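Local coordinates for protein cystalysin (Treponema denticola, PDB 1C7N) that belongs to the pyridoxal-5'-phosphate-dependent enzymes of the class I and II aminotransferase fold and forms a two-chain assembly that binds this cofactor, at residues S24-V29 with Q351-E356; S16-L21 with P35-D40. All coordinates share one frame; numbering follows the deposited sequence.

Contact 1 (S24-V29 with Q351-E356)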
ATOM      1  N   SER A  24       9.773 -21.560 -10.566  1.00 20.96           N
ATOM      2  CA  SER A  24      10.874 -21.658  -9.617  1.00 21.89           C
ATOM      3  C   SER A  24      10.912 -23.054  -9.001  1.00 21.84           C
ATOM      4  O   SER A  24      11.982 -23.603  -8.734  1.00 21.17           O
ATOM      5  CB  SER A  24      10.708 -20.620  -8.510  1.00 22.04           C
ATOM      6  OG  SER A  24      11.778 -20.696  -7.585  1.00 24.83           O
ATOM      7  N   GLN A  25       9.734 -23.620  -8.770  1.00 21.00           N
ATOM      8  CA  GLN A  25       9.635 -24.950  -8.187  1.00 21.19           C
ATOM      9  C   GLN A  25       9.966 -26.044  -9.191  1.00 20.27           C
ATOM     10  O   GLN A  25      10.558 -27.062  -8.837  1.00 21.27           O
ATOM     11  CB  GLN A  25       8.229 -25.174  -7.626  1.00 20.02           C
ATOM     12  CG  GLN A  25       8.012 -24.546  -6.267  1.00 21.81           C
ATOM     13  CD  GLN A  25       6.571 -24.625  -5.815  1.00 21.76           C
ATOM     14  OE1 GLN A  25       6.263 -24.382  -4.652  1.00 24.86           O
ATOM     15  NE2 GLN A  25       5.680 -24.956  -6.737  1.00 21.89           N
ATOM     16  N   ASN A  26       9.584 -25.833 -10.444  1.00 20.29           N
ATOM     17  CA  ASN A  26       9.840 -26.819 -11.481  1.00 20.38           C
ATOM     18  C   ASN A  26      10.177 -26.127 -12.796  1.00 21.07           C
ATOM     19  O   ASN A  26       9.296 -25.871 -13.614  1.00 20.03           O
ATOM     20  CB  ASN A  26       8.609 -27.711 -11.668  1.00 19.33           C
ATOM     21  CG  ASN A  26       8.860 -28.863 -12.620  1.00 20.11           C
ATOM     22  OD1 ASN A  26       9.792 -28.826 -13.422  1.00 20.42           O
ATOM     23  ND2 ASN A  26       8.021 -29.891 -12.542  1.00 18.03           N
ATOM     24  N   PRO A  27      11.465 -25.803 -13.010  1.00 22.21           N
ATOM     25  CA  PRO A  27      11.913 -25.136 -14.235  1.00 22.95           C
ATOM     26  C   PRO A  27      11.551 -25.901 -15.511  1.00 24.03           C
ATOM     27  O   PRO A  27      11.503 -25.323 -16.597  1.00 24.30           O
ATOM     28  CB  PRO A  27      13.422 -25.031 -14.035  1.00 23.53           C
ATOM     29  CG  PRO A  27      13.551 -24.890 -12.555  1.00 23.88           C
ATOM     30  CD  PRO A  27      12.575 -25.924 -12.047  1.00 22.80           C
ATOM     31  N   GLU A  28      11.291 -27.199 -15.371  1.00 24.33           N
ATOM     32  CA  GLU A  28      10.946 -28.042 -16.514  1.00 25.37           C
ATOM     33  C   GLU A  28       9.449 -28.118 -16.799  1.00 24.64           C
ATOM     34  O   GLU A  28       9.029 -28.829 -17.712  1.00 25.14           O
ATOM     35  CB  GLU A  28      11.479 -29.463 -16.301  1.00 27.21           C
ATOM     36  CG  GLU A  28      12.971 -29.651 -16.562  1.00 30.39           C
ATOM     37  CD  GLU A  28      13.834 -28.648 -15.831  1.00 32.13           C
ATOM     38  OE1 GLU A  28      14.060 -27.546 -16.376  1.00 34.00           O
ATOM     39  OE2 GLU A  28      14.282 -28.954 -14.706  1.00 33.65           O
ATOM     40  N   VAL A  29       8.644 -27.392 -16.030  1.00 24.03           N
ATOM     41  CA  VAL A  29       7.196 -27.414 -16.218  1.00 22.40           C
ATOM     42  C   VAL A  29       6.808 -27.114 -17.666  1.00 22.49           C
ATOM     43  O   VAL A  29       7.358 -26.208 -18.296  1.00 20.61           O
ATOM     44  CB  VAL A  29       6.498 -26.400 -15.277  1.00 22.45           C
ATOM     45  CG1 VAL A  29       6.894 -24.980 -15.642  1.00 22.73           C
ATOM     46  CG2 VAL A  29       4.998 -26.568 -15.355  1.00 21.67           C
ATOM     47  N   GLN A 351       2.868 -32.411 -12.308  1.00 14.78           N
ATOM     48  CA  GLN A 351       2.987 -31.018 -12.723  1.00 15.64           C
ATOM     49  C   GLN A 351       1.685 -30.294 -12.433  1.00 16.19           C
ATOM     50  O   GLN A 351       1.177 -29.511 -13.244  1.00 15.97           O
ATOM     51  CB  GLN A 351       3.349 -30.914 -14.203  1.00 16.41           C
ATOM     52  CG  GLN A 351       4.835 -31.068 -14.450  1.00 18.13           C
ATOM     53  CD  GLN A 351       5.213 -30.878 -15.896  1.00 19.70           C
ATOM     54  OE1 GLN A 351       4.908 -29.848 -16.503  1.00 22.77           O
ATOM     55  NE2 GLN A 351       5.893 -31.865 -16.462  1.00 20.97           N
ATOM     56  N   ILE A 352       1.139 -30.594 -11.263  1.00 15.44           N
ATOM     57  CA  ILE A 352      -0.086 -29.966 -10.806  1.00 16.76           C
ATOM     58  C   ILE A 352       0.372 -29.209  -9.562  1.00 16.77           C
ATOM     59  O   ILE A 352       0.933 -29.793  -8.627  1.00 17.06           O
ATOM     60  CB  ILE A 352      -1.174 -31.029 -10.496  1.00 17.62           C
ATOM     61  CG1 ILE A 352      -2.529 -30.342 -10.314  1.00 18.39           C
ATOM     62  CG2 ILE A 352      -0.799 -31.840  -9.260  1.00 19.41           C
ATOM     63  CD1 ILE A 352      -3.709 -31.296 -10.407  1.00 18.55           C
ATOM     64  N   PHE A 353       0.178 -27.897  -9.571  1.00 14.59           N
ATOM     65  CA  PHE A 353       0.629 -27.079  -8.459  1.00 14.27           C
ATOM     66  C   PHE A 353      -0.474 -26.612  -7.534  1.00 13.33           C
ATOM     67  O   PHE A 353      -1.145 -25.617  -7.790  1.00 13.99           O
ATOM     68  CB  PHE A 353       1.420 -25.887  -8.999  1.00 12.63           C
ATOM     69  CG  PHE A 353       2.614 -26.294  -9.804  1.00 12.18           C
ATOM     70  CD1 PHE A 353       2.461 -26.784 -11.096  1.00 12.03           C
ATOM     71  CD2 PHE A 353       3.889 -26.250  -9.248  1.00 12.24           C
ATOM     72  CE1 PHE A 353       3.562 -27.230 -11.825  1.00 13.28           C
ATOM     73  CE2 PHE A 353       4.990 -26.692  -9.962  1.00 11.73           C
ATOM     74  CZ  PHE A 353       4.832 -27.183 -11.252  1.00 12.74           C
ATOM     75  N   PHE A 354      -0.661 -27.367  -6.459  1.00 13.41           N
ATOM     76  CA  PHE A 354      -1.674 -27.059  -5.460  1.00 13.23           C
ATOM     77  C   PHE A 354      -1.008 -26.217  -4.392  1.00 12.69           C
ATOM     78  O   PHE A 354       0.163 -25.850  -4.497  1.00 12.09           O
ATOM     79  CB  PHE A 354      -2.168 -28.334  -4.760  1.00 14.78           C
ATOM     80  CG  PHE A 354      -2.865 -29.326  -5.657  1.00 16.75           C
ATOM     81  CD1 PHE A 354      -3.935 -28.942  -6.456  1.00 16.63           C
ATOM     82  CD2 PHE A 354      -2.507 -30.675  -5.618  1.00 18.18           C
ATOM     83  CE1 PHE A 354      -4.648 -29.884  -7.199  1.00 18.44           C
ATOM     84  CE2 PHE A 354      -3.215 -31.628  -6.356  1.00 17.49           C
ATOM     85  CZ  PHE A 354      -4.288 -31.233  -7.146  1.00 18.42           C
ATOM     86  N   ASP A 355      -1.777 -25.885  -3.370  1.00 13.28           N
ATOM     87  CA  ASP A 355      -1.215 -25.204  -2.230  1.00 12.57           C
ATOM     88  C   ASP A 355      -1.203 -26.413  -1.302  1.00 12.64           C
ATOM     89  O   ASP A 355      -2.249 -26.840  -0.809  1.00 12.74           O
ATOM     90  CB  ASP A 355      -2.135 -24.094  -1.736  1.00 13.34           C
ATOM     91  CG  ASP A 355      -1.513 -22.718  -1.916  1.00 13.77           C
ATOM     92  OD1 ASP A 355      -0.849 -22.508  -2.956  1.00 13.35           O
ATOM     93  OD2 ASP A 355      -1.682 -21.849  -1.032  1.00 13.53           O
ATOM     94  N   GLU A 356      -0.024 -27.005  -1.125  1.00 13.17           N
ATOM     95  CA  GLU A 356       0.115 -28.203  -0.303  1.00 13.15           C
ATOM     96  C   GLU A 356      -0.559 -28.035   1.046  1.00 13.25           C
ATOM     97  O   GLU A 356      -0.335 -27.052   1.750  1.00 12.67           O
ATOM     98  CB  GLU A 356       1.594 -28.571  -0.140  1.00 14.74           C
ATOM     99  CG  GLU A 356       2.315 -28.794  -1.473  1.00 16.34           C
ATOM    100  CD  GLU A 356       1.831 -30.026  -2.230  1.00 17.44           C
ATOM    101  OE1 GLU A 356       1.802 -29.985  -3.476  1.00 19.01           O
ATOM    102  OE2 GLU A 356       1.491 -31.040  -1.591  1.00 18.42           O
TER
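The edge of the F353 ring meets Q25 and N26, and V29 comes at it obliquely, where the end of helix 17-25 meets the segment that runs from helix 339-350 to the edge strand 355-356 of a small antiparallel sheet in the aminotransferase fold. No hydrogen bond crosses between 24-29 and 351-356; side-chain packing joins them. At the ring edge the Q25 amide lies almost coplanar with the phenyl group, the planes 17° apart, with NE2 3.3 Å from F353 CD2. N26 CB also lies near the ring plane, 3.8 Å from F353 CZ, while V29 CG2 is 3.9 Å from F353 CE1. M22, V33 and I347 also touch this phenyl group.

The polar ends of N26 and Q351 find their main partners outside the two segments. N26, just past the helix end, starts a type I turn closed by V29 N to N26 O at 2.9 Å, and its OD1 takes a weak bond from E28 N. Its CG is anti to the backbone N (chi1 -173°), which carries the amide toward 351-356, beside Q351 CG, and ND2 donates to I347 O, tying the turn to helix 339-350.

The extended chain of Q351 crosses that of N26 at about a right angle and reaches V29. Its OE1 accepts from G30 N and packs against V29, 3.4 Å from CA and 3.5 Å from CG2.

Contact 2 (S16-L21 with P35-D40)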
ATOM      1  N   SER A  16       3.567 -12.382 -12.110  1.00 15.34           N
ATOM      2  CA  SER A  16       2.612 -13.109 -11.278  1.00 14.63           C
ATOM      3  C   SER A  16       3.398 -13.924 -10.263  1.00 14.35           C
ATOM      4  O   SER A  16       4.167 -14.801 -10.642  1.00 13.76           O
ATOM      5  CB  SER A  16       1.762 -14.052 -12.133  1.00 13.41           C
ATOM      6  OG  SER A  16       1.014 -14.938 -11.319  1.00 13.09           O
ATOM      7  N   LEU A  17       3.217 -13.638  -8.976  1.00 13.23           N
ATOM      8  CA  LEU A  17       3.944 -14.383  -7.955  1.00 13.77           C
ATOM      9  C   LEU A  17       3.595 -15.862  -8.026  1.00 12.71           C
ATOM     10  O   LEU A  17       4.448 -16.722  -7.793  1.00 10.60           O
ATOM     11  CB  LEU A  17       3.633 -13.853  -6.548  1.00 15.59           C
ATOM     12  CG  LEU A  17       4.183 -12.473  -6.182  1.00 17.94           C
ATOM     13  CD1 LEU A  17       5.647 -12.354  -6.597  1.00 20.02           C
ATOM     14  CD2 LEU A  17       3.376 -11.427  -6.879  1.00 19.72           C
ATOM     15  N   LYS A  18       2.340 -16.150  -8.360  1.00 12.13           N
ATOM     16  CA  LYS A  18       1.873 -17.529  -8.457  1.00 12.58           C
ATOM     17  C   LYS A  18       2.565 -18.290  -9.579  1.00 12.49           C
ATOM     18  O   LYS A  18       2.999 -19.424  -9.390  1.00 11.51           O
ATOM     19  CB  LYS A  18       0.357 -17.578  -8.679  1.00 13.04           C
ATOM     20  CG  LYS A  18      -0.184 -19.007  -8.784  1.00 14.28           C
ATOM     21  CD  LYS A  18      -1.702 -19.062  -8.827  1.00 14.73           C
ATOM     22  CE  LYS A  18      -2.270 -18.367 -10.043  1.00 16.00           C
ATOM     23  NZ  LYS A  18      -3.765 -18.379 -10.014  1.00 12.20           N
ATOM     24  N   TRP A  19       2.652 -17.673 -10.752  1.00 12.25           N
ATOM     25  CA  TRP A  19       3.298 -18.323 -11.888  1.00 13.35           C
ATOM     26  C   TRP A  19       4.819 -18.375 -11.732  1.00 12.22           C
ATOM     27  O   TRP A  19       5.444 -19.370 -12.077  1.00 12.50           O
ATOM     28  CB  TRP A  19       2.920 -17.616 -13.197  1.00 13.68           C
ATOM     29  CG  TRP A  19       1.543 -17.973 -13.697  1.00 14.98           C
ATOM     30  CD1 TRP A  19       0.351 -17.738 -13.068  1.00 14.87           C
ATOM     31  CD2 TRP A  19       1.218 -18.640 -14.927  1.00 14.46           C
ATOM     32  NE1 TRP A  19      -0.688 -18.215 -13.828  1.00 15.33           N
ATOM     33  CE2 TRP A  19      -0.186 -18.773 -14.975  1.00 14.20           C
ATOM     34  CE3 TRP A  19       1.980 -19.137 -15.993  1.00 14.64           C
ATOM     35  CZ2 TRP A  19      -0.850 -19.383 -16.049  1.00 14.96           C
ATOM     36  CZ3 TRP A  19       1.320 -19.744 -17.064  1.00 15.78           C
ATOM     37  CH2 TRP A  19      -0.082 -19.861 -17.081  1.00 14.37           C
ATOM     38  N   ASP A  20       5.425 -17.310 -11.218  1.00 13.67           N
ATOM     39  CA  ASP A  20       6.875 -17.318 -11.040  1.00 13.00           C
ATOM     40  C   ASP A  20       7.241 -18.398 -10.019  1.00 14.35           C
ATOM     41  O   ASP A  20       8.299 -19.023 -10.116  1.00 13.87           O
ATOM     42  CB  ASP A  20       7.378 -15.949 -10.569  1.00 13.70           C
ATOM     43  CG  ASP A  20       7.167 -14.856 -11.612  1.00 13.59           C
ATOM     44  OD1 ASP A  20       6.932 -15.186 -12.796  1.00 11.27           O
ATOM     45  OD2 ASP A  20       7.249 -13.664 -11.247  1.00 15.48           O
ATOM     46  N   LEU A  21       6.358 -18.620  -9.051  1.00 14.11           N
ATOM     47  CA  LEU A  21       6.595 -19.631  -8.029  1.00 16.17           C
ATOM     48  C   LEU A  21       6.624 -21.017  -8.655  1.00 16.23           C
ATOM     49  O   LEU A  21       7.446 -21.858  -8.288  1.00 17.45           O
ATOM     50  CB  LEU A  21       5.506 -19.577  -6.949  1.00 15.95           C
ATOM     51  CG  LEU A  21       5.566 -20.686  -5.888  1.00 17.49           C
ATOM     52  CD1 LEU A  21       6.934 -20.681  -5.227  1.00 17.87           C
ATOM     53  CD2 LEU A  21       4.465 -20.485  -4.847  1.00 17.30           C
ATOM     54  N   PRO A  35      -0.808 -23.135 -12.940  1.00 10.00           N
ATOM     55  CA  PRO A  35      -0.777 -23.398 -11.498  1.00  9.05           C
ATOM     56  C   PRO A  35      -2.160 -23.234 -10.856  1.00  9.86           C
ATOM     57  O   PRO A  35      -2.932 -22.356 -11.248  1.00  7.83           O
ATOM     58  CB  PRO A  35       0.242 -22.380 -10.993  1.00 10.41           C
ATOM     59  CG  PRO A  35       0.022 -21.207 -11.915  1.00 10.79           C
ATOM     60  CD  PRO A  35      -0.123 -21.868 -13.269  1.00 11.01           C
ATOM     61  N   LEU A  36      -2.477 -24.089  -9.884  1.00  8.96           N
ATOM     62  CA  LEU A  36      -3.771 -24.032  -9.196  1.00  9.70           C
ATOM     63  C   LEU A  36      -3.496 -23.873  -7.705  1.00  9.93           C
ATOM     64  O   LEU A  36      -4.149 -24.493  -6.860  1.00 11.16           O
ATOM     65  CB  LEU A  36      -4.564 -25.322  -9.455  1.00  9.53           C
ATOM     66  CG  LEU A  36      -4.754 -25.729 -10.925  1.00 11.56           C
ATOM     67  CD1 LEU A  36      -5.427 -27.103 -11.008  1.00 11.83           C
ATOM     68  CD2 LEU A  36      -5.588 -24.671 -11.654  1.00 11.44           C
ATOM     69  N   SER A  37      -2.531 -23.012  -7.399  1.00  9.23           N
ATOM     70  CA  SER A  37      -2.085 -22.768  -6.034  1.00 10.94           C
ATOM     71  C   SER A  37      -2.592 -21.481  -5.369  1.00 10.17           C
ATOM     72  O   SER A  37      -3.677 -21.452  -4.792  1.00 10.70           O
ATOM     73  CB  SER A  37      -0.555 -22.767  -6.023  1.00 10.75           C
ATOM     74  OG  SER A  37      -0.076 -21.832  -6.984  1.00 11.89           O
ATOM     75  N   VAL A  38      -1.771 -20.434  -5.446  1.00 10.18           N
ATOM     76  CA  VAL A  38      -2.072 -19.126  -4.857  1.00  9.92           C
ATOM     77  C   VAL A  38      -3.470 -18.637  -5.210  1.00  9.60           C
ATOM     78  O   VAL A  38      -3.915 -18.752  -6.348  1.00  9.36           O
ATOM     79  CB  VAL A  38      -1.034 -18.075  -5.306  1.00  8.93           C
ATOM     80  CG1 VAL A  38      -1.427 -16.699  -4.806  1.00 10.70           C
ATOM     81  CG2 VAL A  38       0.340 -18.460  -4.770  1.00  9.89           C
ATOM     82  N   ALA A  39      -4.143 -18.062  -4.218  1.00  9.79           N
ATOM     83  CA  ALA A  39      -5.504 -17.587  -4.384  1.00 10.55           C
ATOM     84  C   ALA A  39      -5.785 -16.285  -5.141  1.00 11.63           C
ATOM     85  O   ALA A  39      -6.159 -15.276  -4.541  1.00 10.39           O
ATOM     86  CB  ALA A  39      -6.190 -17.540  -3.024  1.00 12.22           C
ATOM     87  N   ASP A  40      -5.568 -16.312  -6.454  1.00 11.57           N
ATOM     88  CA  ASP A  40      -5.933 -15.206  -7.335  1.00 12.22           C
ATOM     89  C   ASP A  40      -6.437 -15.958  -8.563  1.00 12.05           C
ATOM     90  O   ASP A  40      -6.021 -17.095  -8.798  1.00 12.55           O
ATOM     91  CB  ASP A  40      -4.785 -14.193  -7.598  1.00 11.37           C
ATOM     92  CG  ASP A  40      -3.651 -14.725  -8.460  1.00 13.74           C
ATOM     93  OD1 ASP A  40      -2.669 -13.960  -8.605  1.00 13.91           O
ATOM     94  OD2 ASP A  40      -3.712 -15.847  -8.993  1.00 13.89           O
TER
HETATM   95  O   HOH W   1       0.058 -14.179  -8.777  1.00  9.59           O
HETATM   96  O   HOH W   2      -4.689 -20.971  -9.904  1.00 10.50           O
HETATM   97  O   HOH W   3       2.495 -21.768  -8.164  1.00 13.81           O
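K18 reaches from the first turn of helix 17-25 across the loop 35-40, and its CB starts the contact 3.7 Å from V38 CB. CG, set anti to the backbone N (chi1 -180°), passes 3.4 Å from S37 OG and packs on P35 CG; CD lies against V38 O. A bend at chi3 (63°) turns CE toward D40 and brings NZ to two of its oxygens, one from the carboxylate and one from the backbone: D40 OD2 at 2.7 Å in a salt bridge, and D40 O at 2.9 Å from above its carbonyl plane. E42 adds a second carboxylate to the ammonium, R11 shares D40 OD2, and water 2 joins NZ to P35 O.

This loop of the PLP-dependent fold lies at the subunit interface, with the V38 side chain about 8 Å from pyridoxal-5'-phosphate and D40 OD1 accepting from Y64 N of the second subunit. Beside K18, the P35 ring covers one face of the W19 indole in a CH-pi contact, CG standing 3.7 Å from the centroid of the five-membered ring. At the helix start S16 is the N-cap, its OG accepting from W19 N; water 1 links that OG and K18 N to D40 OD1.

From the N terminus, 16-21 opens helix 17-25, and the segment 24-29 carries the chain out of its end. The chain then comes back as 35-40, and contact 2 closes this short loop, its nearer ends 14 positions apart. Contact 1 closes a far longer one: its nearer ends lie 322 positions apart in sequence, with most of the chain between them. Because 24-29 lies inside the loop of contact 2 and 351-356 outside it, the two cross rather than nest. They share helix 17-25, their centres are 10 Å apart, and they meet where F353 O probably accepts from L36 N at 2.9 Å. Together they tie the N-terminal helix to the interface loop and to the chain leaving helix 339-350.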